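Local coordinates for gdp-l-fucose synthetase (Naegleria fowleri, PDB 6AQZ), which probably makes GDP-L-fucose from GDP-4-keto-6-deoxy-mannose by epimerisation and NADPH-dependent reduction, and is bound here to NADP, at residues T124-T130 and F185-T191; G169-N173 and S256-I260. All blocks are in the same frame, centred on the assembly; numbering follows the deposited sequence.

Contact 1: T124-T130 and F185-T191. With NAP (NADP nicotinamide-adenine-dinucleotide phosphate), chain G.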
loop_
_atom_site.group_PDB
_atom_site.type_symbol
_atom_site.label_atom_id
_atom_site.label_comp_id
_atom_site.label_asym_id
_atom_site.label_seq_id
_atom_site.Cartn_x
_atom_site.Cartn_y
_atom_site.Cartn_z
ATOM N N THR A 124 14.138 -15.171 -2.601
ATOM C CA THR A 124 13.086 -15.081 -1.596
ATOM C C THR A 124 11.750 -15.256 -2.299
ATOM O O THR A 124 11.500 -14.613 -3.320
ATOM C CB THR A 124 13.160 -13.737 -0.844
ATOM O OG1 THR A 124 14.353 -13.717 -0.061
ATOM C CG2 THR A 124 11.935 -13.494 0.065
ATOM N N ILE A 125 10.921 -16.164 -1.796
ATOM C CA ILE A 125 9.606 -16.391 -2.370
ATOM C C ILE A 125 8.588 -16.067 -1.304
ATOM O O ILE A 125 8.568 -16.708 -0.247
ATOM C CB ILE A 125 9.422 -17.826 -2.865
ATOM C CG1 ILE A 125 10.491 -18.150 -3.875
ATOM C CG2 ILE A 125 8.084 -17.954 -3.566
ATOM C CD1 ILE A 125 10.289 -19.479 -4.486
ATOM N N SER A 126 7.746 -15.084 -1.579
ATOM C CA SER A 126 6.704 -14.667 -0.666
ATOM C C SER A 126 5.376 -15.160 -1.212
ATOM O O SER A 126 5.286 -15.647 -2.339
ATOM C CB SER A 126 6.720 -13.147 -0.508
ATOM O OG SER A 126 7.936 -12.739 0.090
ATOM N N CYS A 127 4.329 -14.982 -0.429
ATOM C CA CYS A 127 3.055 -15.603 -0.735
ATOM C C CYS A 127 1.956 -14.547 -0.779
ATOM O O CYS A 127 1.783 -13.798 0.182
ATOM C CB CYS A 127 2.766 -16.693 0.306
ATOM S SG CYS A 127 1.509 -17.787 -0.178
ATOM N N LEU A 128 1.235 -14.471 -1.898
ATOM C CA LEU A 128 0.047 -13.642 -2.049
ATOM C C LEU A 128 -1.193 -14.530 -1.937
ATOM O O LEU A 128 -1.141 -15.623 -1.370
ATOM C CB LEU A 128 0.057 -12.878 -3.381
ATOM C CG LEU A 128 1.346 -12.172 -3.785
ATOM C CD1 LEU A 128 1.167 -11.357 -5.074
ATOM C CD2 LEU A 128 1.913 -11.342 -2.684
ATOM N N SER A 129 -2.313 -14.078 -2.491
ATOM C CA SER A 129 -3.564 -14.818 -2.401
ATOM C C SER A 129 -4.500 -14.332 -3.500
ATOM O O SER A 129 -4.434 -13.163 -3.911
ATOM C CB SER A 129 -4.201 -14.640 -1.017
ATOM O OG SER A 129 -5.443 -13.983 -1.097
ATOM N N THR A 130 -5.348 -15.242 -4.009
ATOM C CA THR A 130 -6.240 -14.836 -5.090
ATOM C C THR A 130 -7.358 -13.904 -4.630
ATOM O O THR A 130 -8.081 -13.379 -5.481
ATOM C CB THR A 130 -6.872 -16.031 -5.817
ATOM O OG1 THR A 130 -7.762 -16.729 -4.943
ATOM C CG2 THR A 130 -5.818 -16.972 -6.341
ATOM N N PHE A 185 13.679 -11.606 -5.764
ATOM C CA PHE A 185 12.436 -11.595 -5.001
ATOM C C PHE A 185 11.311 -11.936 -5.956
ATOM O O PHE A 185 11.165 -11.289 -6.999
ATOM C CB PHE A 185 12.188 -10.220 -4.349
ATOM C CG PHE A 185 13.142 -9.896 -3.236
ATOM C CD1 PHE A 185 14.407 -9.426 -3.508
ATOM C CD2 PHE A 185 12.761 -10.047 -1.912
ATOM C CE1 PHE A 185 15.283 -9.147 -2.494
ATOM C CE2 PHE A 185 13.635 -9.757 -0.880
ATOM C CZ PHE A 185 14.885 -9.307 -1.157
ATOM N N THR A 186 10.528 -12.950 -5.626
ATOM C CA THR A 186 9.334 -13.236 -6.408
ATOM C C THR A 186 8.258 -13.757 -5.449
ATOM O O THR A 186 8.408 -13.695 -4.226
ATOM C CB THR A 186 9.650 -14.192 -7.557
ATOM O OG1 THR A 186 8.482 -14.347 -8.364
ATOM C CG2 THR A 186 10.108 -15.548 -7.035
ATOM N N SER A 187 7.140 -14.229 -5.998
ATOM C CA SER A 187 6.029 -14.607 -5.149
ATOM C C SER A 187 5.145 -15.593 -5.883
ATOM O O SER A 187 5.176 -15.685 -7.106
ATOM C CB SER A 187 5.206 -13.392 -4.746
ATOM O OG SER A 187 4.576 -12.911 -5.905
ATOM N N VAL A 188 4.329 -16.296 -5.112
ATOM C CA VAL A 188 3.339 -17.224 -5.634
ATOM C C VAL A 188 1.976 -16.779 -5.154
ATOM O O VAL A 188 1.846 -16.125 -4.113
ATOM C CB VAL A 188 3.585 -18.690 -5.188
ATOM C CG1 VAL A 188 4.920 -19.165 -5.640
ATOM C CG2 VAL A 188 3.415 -18.825 -3.660
ATOM N N ILE A 189 0.952 -17.152 -5.906
ATOM C CA ILE A 189 -0.412 -16.800 -5.527
ATOM C C ILE A 189 -1.201 -18.096 -5.424
ATOM O O ILE A 189 -1.764 -18.561 -6.428
ATOM C CB ILE A 189 -1.070 -15.857 -6.540
ATOM C CG1 ILE A 189 -0.117 -14.745 -6.978
ATOM C CG2 ILE A 189 -2.332 -15.277 -5.950
ATOM C CD1 ILE A 189 -0.798 -13.782 -7.874
ATOM N N PRO A 190 -1.242 -18.730 -4.262
ATOM C CA PRO A 190 -2.023 -19.958 -4.136
ATOM C C PRO A 190 -3.502 -19.626 -4.046
ATOM O O PRO A 190 -3.906 -18.541 -3.628
ATOM C CB PRO A 190 -1.489 -20.602 -2.851
ATOM C CG PRO A 190 -0.938 -19.468 -2.060
ATOM C CD PRO A 190 -0.484 -18.416 -3.038
ATOM N N THR A 191 -4.299 -20.558 -4.521
ATOM C CA THR A 191 -5.747 -20.511 -4.408
ATOM C C THR A 191 -6.148 -21.092 -3.044
ATOM O O THR A 191 -5.356 -21.077 -2.096
ATOM C CB THR A 191 -6.366 -21.289 -5.574
ATOM O OG1 THR A 191 -7.726 -20.894 -5.751
ATOM C CG2 THR A 191 -6.260 -22.841 -5.346
HETATM P PA NAP G . -1.636 -20.369 8.762
HETATM O O1A NAP G . -2.599 -19.490 9.500
HETATM O O2A NAP G . -1.900 -21.840 8.571
HETATM O O5B NAP G . -0.115 -20.246 9.395
HETATM C C5B NAP G . 0.294 -18.934 9.221
HETATM C C4B NAP G . 1.751 -18.856 9.750
HETATM O O4B NAP G . 2.136 -17.484 10.023
HETATM C C3B NAP G . 1.947 -19.714 11.065
HETATM O O3B NAP G . 3.212 -20.319 11.055
HETATM C C2B NAP G . 2.017 -18.619 12.139
HETATM O O2B NAP G . 2.830 -18.904 13.159
HETATM C C1B NAP G . 2.791 -17.527 11.285
HETATM N N9A NAP G . 2.727 -16.208 11.904
HETATM C C8A NAP G . 1.623 -15.388 12.020
HETATM N N7A NAP G . 1.892 -14.218 12.643
HETATM C C5A NAP G . 3.239 -14.303 12.954
HETATM C C6A NAP G . 4.090 -13.413 13.602
HETATM N N6A NAP G . 3.610 -12.184 14.053
HETATM N N1A NAP G . 5.403 -13.700 13.778
HETATM C C2A NAP G . 5.786 -14.917 13.290
HETATM N N3A NAP G . 5.083 -15.881 12.658
HETATM C C4A NAP G . 3.784 -15.534 12.494
HETATM O O3 NAP G . -1.614 -19.568 7.298
HETATM P PN NAP G . -1.397 -20.528 6.046
HETATM O O1N NAP G . -0.185 -21.374 6.137
HETATM O O2N NAP G . -2.692 -21.015 5.437
HETATM O O5D NAP G . -0.927 -19.412 4.783
HETATM C C5D NAP G . 0.375 -18.994 4.892
HETATM C C4D NAP G . 0.583 -18.133 3.667
HETATM O O4D NAP G . -0.216 -18.684 2.605
HETATM C C3D NAP G . -0.021 -16.680 3.977
HETATM O O3D NAP G . 0.823 -15.711 3.458
HETATM C C2D NAP G . -1.386 -16.711 3.255
HETATM O O2D NAP G . -1.765 -15.506 2.713
HETATM C C1D NAP G . -1.062 -17.671 2.074
HETATM N N1N NAP G . -2.321 -18.228 1.501
HETATM C C2N NAP G . -3.076 -19.202 2.161
HETATM C C3N NAP G . -4.254 -19.663 1.611
HETATM C C7N NAP G . -5.056 -20.698 2.339
HETATM O O7N NAP G . -6.169 -21.087 1.943
HETATM N N7N NAP G . -4.547 -21.249 3.520
HETATM C C4N NAP G . -4.779 -19.161 0.320
HETATM C C5N NAP G . -3.915 -18.112 -0.303
HETATM C C6N NAP G . -2.778 -17.705 0.264
HETATM P P2B NAP G . 2.072 -19.783 14.606
HETATM O O1X NAP G . 1.781 -21.104 13.964
HETATM O O2X NAP G . 3.252 -19.733 15.580
HETATM O O3X NAP G . 0.909 -18.877 14.881
HETATM O O HOH W 1 9.303 -11.974 -2.139
#

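Contact 2: G169-N173 and S256-I260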
loop_
_atom_site.group_PDB
_atom_site.type_symbol
_atom_site.label_atom_id
_atom_site.label_comp_id
_atom_site.label_asym_id
_atom_site.label_seq_id
_atom_site.Cartn_x
_atom_site.Cartn_y
_atom_site.Cartn_z
ATOM N N GLY A 169 9.011 -6.325 -3.216
ATOM C CA GLY A 169 9.933 -7.239 -3.878
ATOM C C GLY A 169 10.459 -6.676 -5.191
ATOM O O GLY A 169 11.637 -6.833 -5.527
ATOM N N ARG A 170 9.578 -6.055 -5.977
ATOM C CA ARG A 170 10.038 -5.471 -7.229
ATOM C C ARG A 170 11.056 -4.367 -6.963
ATOM O O ARG A 170 12.096 -4.292 -7.629
ATOM C CB ARG A 170 8.846 -4.937 -8.016
ATOM C CG ARG A 170 7.780 -5.978 -8.309
ATOM C CD ARG A 170 6.571 -5.293 -8.935
ATOM N NE ARG A 170 5.455 -6.206 -9.108
ATOM C CZ ARG A 170 5.167 -6.840 -10.239
ATOM N NH1 ARG A 170 5.925 -6.646 -11.339
ATOM N NH2 ARG A 170 4.105 -7.643 -10.272
ATOM N N TRP A 171 10.800 -3.553 -5.938
ATOM C CA TRP A 171 11.701 -2.464 -5.589
ATOM C C TRP A 171 13.028 -2.997 -5.052
ATOM O O TRP A 171 14.090 -2.452 -5.365
ATOM C CB TRP A 171 11.014 -1.554 -4.566
ATOM C CG TRP A 171 9.812 -0.870 -5.130
ATOM C CD1 TRP A 171 9.645 -0.461 -6.424
ATOM C CD2 TRP A 171 8.595 -0.531 -4.441
ATOM N NE1 TRP A 171 8.415 0.123 -6.578
ATOM C CE2 TRP A 171 7.749 0.100 -5.381
ATOM C CE3 TRP A 171 8.140 -0.701 -3.129
ATOM C CZ2 TRP A 171 6.482 0.575 -5.051
ATOM C CZ3 TRP A 171 6.876 -0.236 -2.802
ATOM C CH2 TRP A 171 6.061 0.394 -3.762
ATOM N N TYR A 172 12.999 -4.086 -4.278
ATOM C CA TYR A 172 14.270 -4.659 -3.838
ATOM C C TYR A 172 15.023 -5.314 -4.992
ATOM O O TYR A 172 16.256 -5.339 -4.973
ATOM C CB TYR A 172 14.083 -5.671 -2.698
ATOM C CG TYR A 172 14.216 -5.040 -1.328
ATOM C CD1 TYR A 172 15.337 -4.280 -1.004
ATOM C CD2 TYR A 172 13.232 -5.219 -0.350
ATOM C CE1 TYR A 172 15.465 -3.708 0.240
ATOM C CE2 TYR A 172 13.355 -4.649 0.901
ATOM C CZ TYR A 172 14.472 -3.907 1.188
ATOM O OH TYR A 172 14.588 -3.344 2.427
ATOM N N ASN A 173 14.318 -5.842 -6.005
ATOM C CA ASN A 173 15.029 -6.301 -7.198
ATOM C C ASN A 173 15.727 -5.134 -7.883
ATOM O O ASN A 173 16.888 -5.260 -8.294
ATOM C CB ASN A 173 14.081 -7.011 -8.173
ATOM C CG ASN A 173 13.605 -8.396 -7.649
ATOM O OD1 ASN A 173 14.306 -9.067 -6.885
ATOM N ND2 ASN A 173 12.407 -8.813 -8.071
ATOM N N SER A 256 11.418 -15.203 -12.736
ATOM C CA SER A 256 10.665 -13.983 -12.951
ATOM C C SER A 256 10.216 -13.389 -11.617
ATOM O O SER A 256 9.869 -14.115 -10.676
ATOM C CB SER A 256 9.460 -14.299 -13.839
ATOM O OG SER A 256 8.483 -13.288 -13.859
ATOM N N GLU A 257 10.210 -12.059 -11.552
ATOM C CA GLU A 257 9.673 -11.339 -10.410
ATOM C C GLU A 257 8.150 -11.242 -10.450
ATOM O O GLU A 257 7.554 -10.815 -9.461
ATOM C CB GLU A 257 10.306 -9.940 -10.328
ATOM C CG GLU A 257 9.749 -8.934 -11.367
ATOM C CD GLU A 257 10.328 -7.507 -11.265
ATOM O OE1 GLU A 257 11.003 -7.151 -10.276
ATOM O OE2 GLU A 257 10.118 -6.730 -12.215
ATOM N N GLU A 258 7.508 -11.606 -11.566
ATOM C CA GLU A 258 6.047 -11.613 -11.616
ATOM C C GLU A 258 5.511 -12.757 -10.761
ATOM O O GLU A 258 6.049 -13.868 -10.817
ATOM C CB GLU A 258 5.547 -11.810 -13.049
ATOM C CG GLU A 258 6.114 -10.827 -14.038
ATOM C CD GLU A 258 5.709 -9.397 -13.731
ATOM O OE1 GLU A 258 4.576 -9.183 -13.223
ATOM O OE2 GLU A 258 6.544 -8.494 -13.981
ATOM N N PRO A 259 4.446 -12.534 -9.985
ATOM C CA PRO A 259 3.870 -13.650 -9.215
ATOM C C PRO A 259 3.371 -14.721 -10.161
ATOM O O PRO A 259 2.997 -14.440 -11.295
ATOM C CB PRO A 259 2.718 -13.005 -8.440
ATOM C CG PRO A 259 2.417 -11.715 -9.160
ATOM C CD PRO A 259 3.705 -11.270 -9.799
ATOM N N ILE A 260 3.415 -15.969 -9.708
ATOM C CA ILE A 260 2.889 -17.094 -10.476
ATOM C C ILE A 260 1.779 -17.726 -9.657
ATOM O O ILE A 260 1.967 -18.025 -8.474
ATOM C CB ILE A 260 3.982 -18.119 -10.835
ATOM C CG1 ILE A 260 3.385 -19.283 -11.613
ATOM C CG2 ILE A 260 4.717 -18.650 -9.603
ATOM C CD1 ILE A 260 4.449 -20.274 -12.131
HETATM O O HOH W 2 12.011 -4.535 -10.416
#

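Contact 1: T124-T130 and F185-T191
Thr124 and Phe185 project together from two neighbouring parallel strands. CB of Thr124 rests 3.9 Å from CD2 of Phe185. Both side chains meet Cys116 of helix 98-118. On the other face of the sheet, Ile125 runs alongside Thr186 and slants over Val188. CG2 of Ile125 lies 4.0 Å from CG1 of Val188, and Thr250 of helix 240-253 packs on Ile125 and Val188.

The backbones are joined in the parallel pattern. Thr186 N donates to Thr124 O, and Thr186 O accepts from Ser126 N. Ser126 O then takes Val188 N, and Val188 O takes Leu128 N in a nearly straight bond (172° at the hydrogen). Thr186 O has a second donor, a water that also hydrogen-bonds Ser126 OG at 2.7 Å. This water sits at the edge of the Phe185 ring, in its plane.

At the C-terminal end of strand 124-127 the chain reaches the cofactor. Cys127 swings SG anti to its backbone N (chi1 -164°), which brings it 3.5 Å from CG of Pro190. The same CG of Pro190 lies 3.4 Å from C6N of the nicotinamide. Away from the cofactor, Ile189 crosses Leu128 through its CG1 branch. CG2 of Ile189 packs on the backbone between Ser129 and Thr130, 3.4 Å from Ser129 C.

These strand ends form part of the NADP pocket of a Rossmann-type fold. Tyr158 and Lys162 also bind NADP; their spacing fits the YxxxK pattern of short-chain dehydrogenases. Leu128 O approaches C6N of the nicotinamide to 3.1 Å, and Thr191 O approaches C4N equally closely. Two partly negative carbonyl oxygens so near the ring would probably favour its positively charged, oxidised form.

Contact 2: G169-N173 and S256-I260
Helix 156-179 of the Rossmann-type fold is tied here to the loop between helix 240-253 and strand 260-262. Arg170 and Asn173, one turn apart on the helix, meet Glu257 and Glu258 of the loop.

The side chains of Asn173 and Glu257 run antiparallel alongside each other. ND2 of Asn173 donates to OE1 of Glu257 at 3.1 Å, almost straight (169° at the hydrogen). The acceptor lies in the amide plane and uses its anti lone pair. OD1 of the same amide accepts from Phe185 N, so both ends of the group are held and its rotation is fixed. OE1 of Glu257 also accepts from a water at 2.8 Å. That water donates a second bond to Arg170 O, linking the loop to the helix backbone.

Arg170 leaves the helix as an extended chain, roughly perpendicular to both glutamates. Its aliphatic part passes Glu257, with CB of Arg170 3.8 Å from OE1 of Glu257. Its guanidinium goes on to Glu258, whose side chain bends at chi2 (-63°) to present its carboxylate. The two planes are 57° apart, so this is not a flat two-pronged pairing. NH1 of Arg170 forms a salt bridge to OE2 of Glu258 at 3.3 Å, meeting it from above the carboxylate plane. NH1 and NH2 both make weak bonds to OE1, which lies at the guanidinium edge. CD of Pro259 rests 3.7 Å from NH2 of Arg170. Ser256 OG accepts from Glu258 N at 3.0 Å, an ST turn that shapes the loop.

Arg170 also bridges Asp166 through NE. It would probably help keep the neighbouring carboxylates ionised and offset their mutual repulsion. Its long, partly weak bonds to Glu258 suggest an adaptable link.

Contact 1 is buried in the central sheet beside NADP; contact 2 is partly buried, with its centre about 17 Å from the chain centre. Contact 1 joins strands through backbone bonds and apolar side chains. Contact 2 relies on charged and amide side chains, with a water between helix and loop. Helix 156-179 follows strand 123-127 and precedes strand 184-194, so its segment 169-173 lies on the crossover between the strands of contact 1. The two contacts, their centres about 10 Å apart, also touch directly. Thr186 OG1 probably bonds Ser256 O, and Ser187 packs on Pro259. With the Asn173 bond, strand 185-190 is thus anchored to both segments of contact 2.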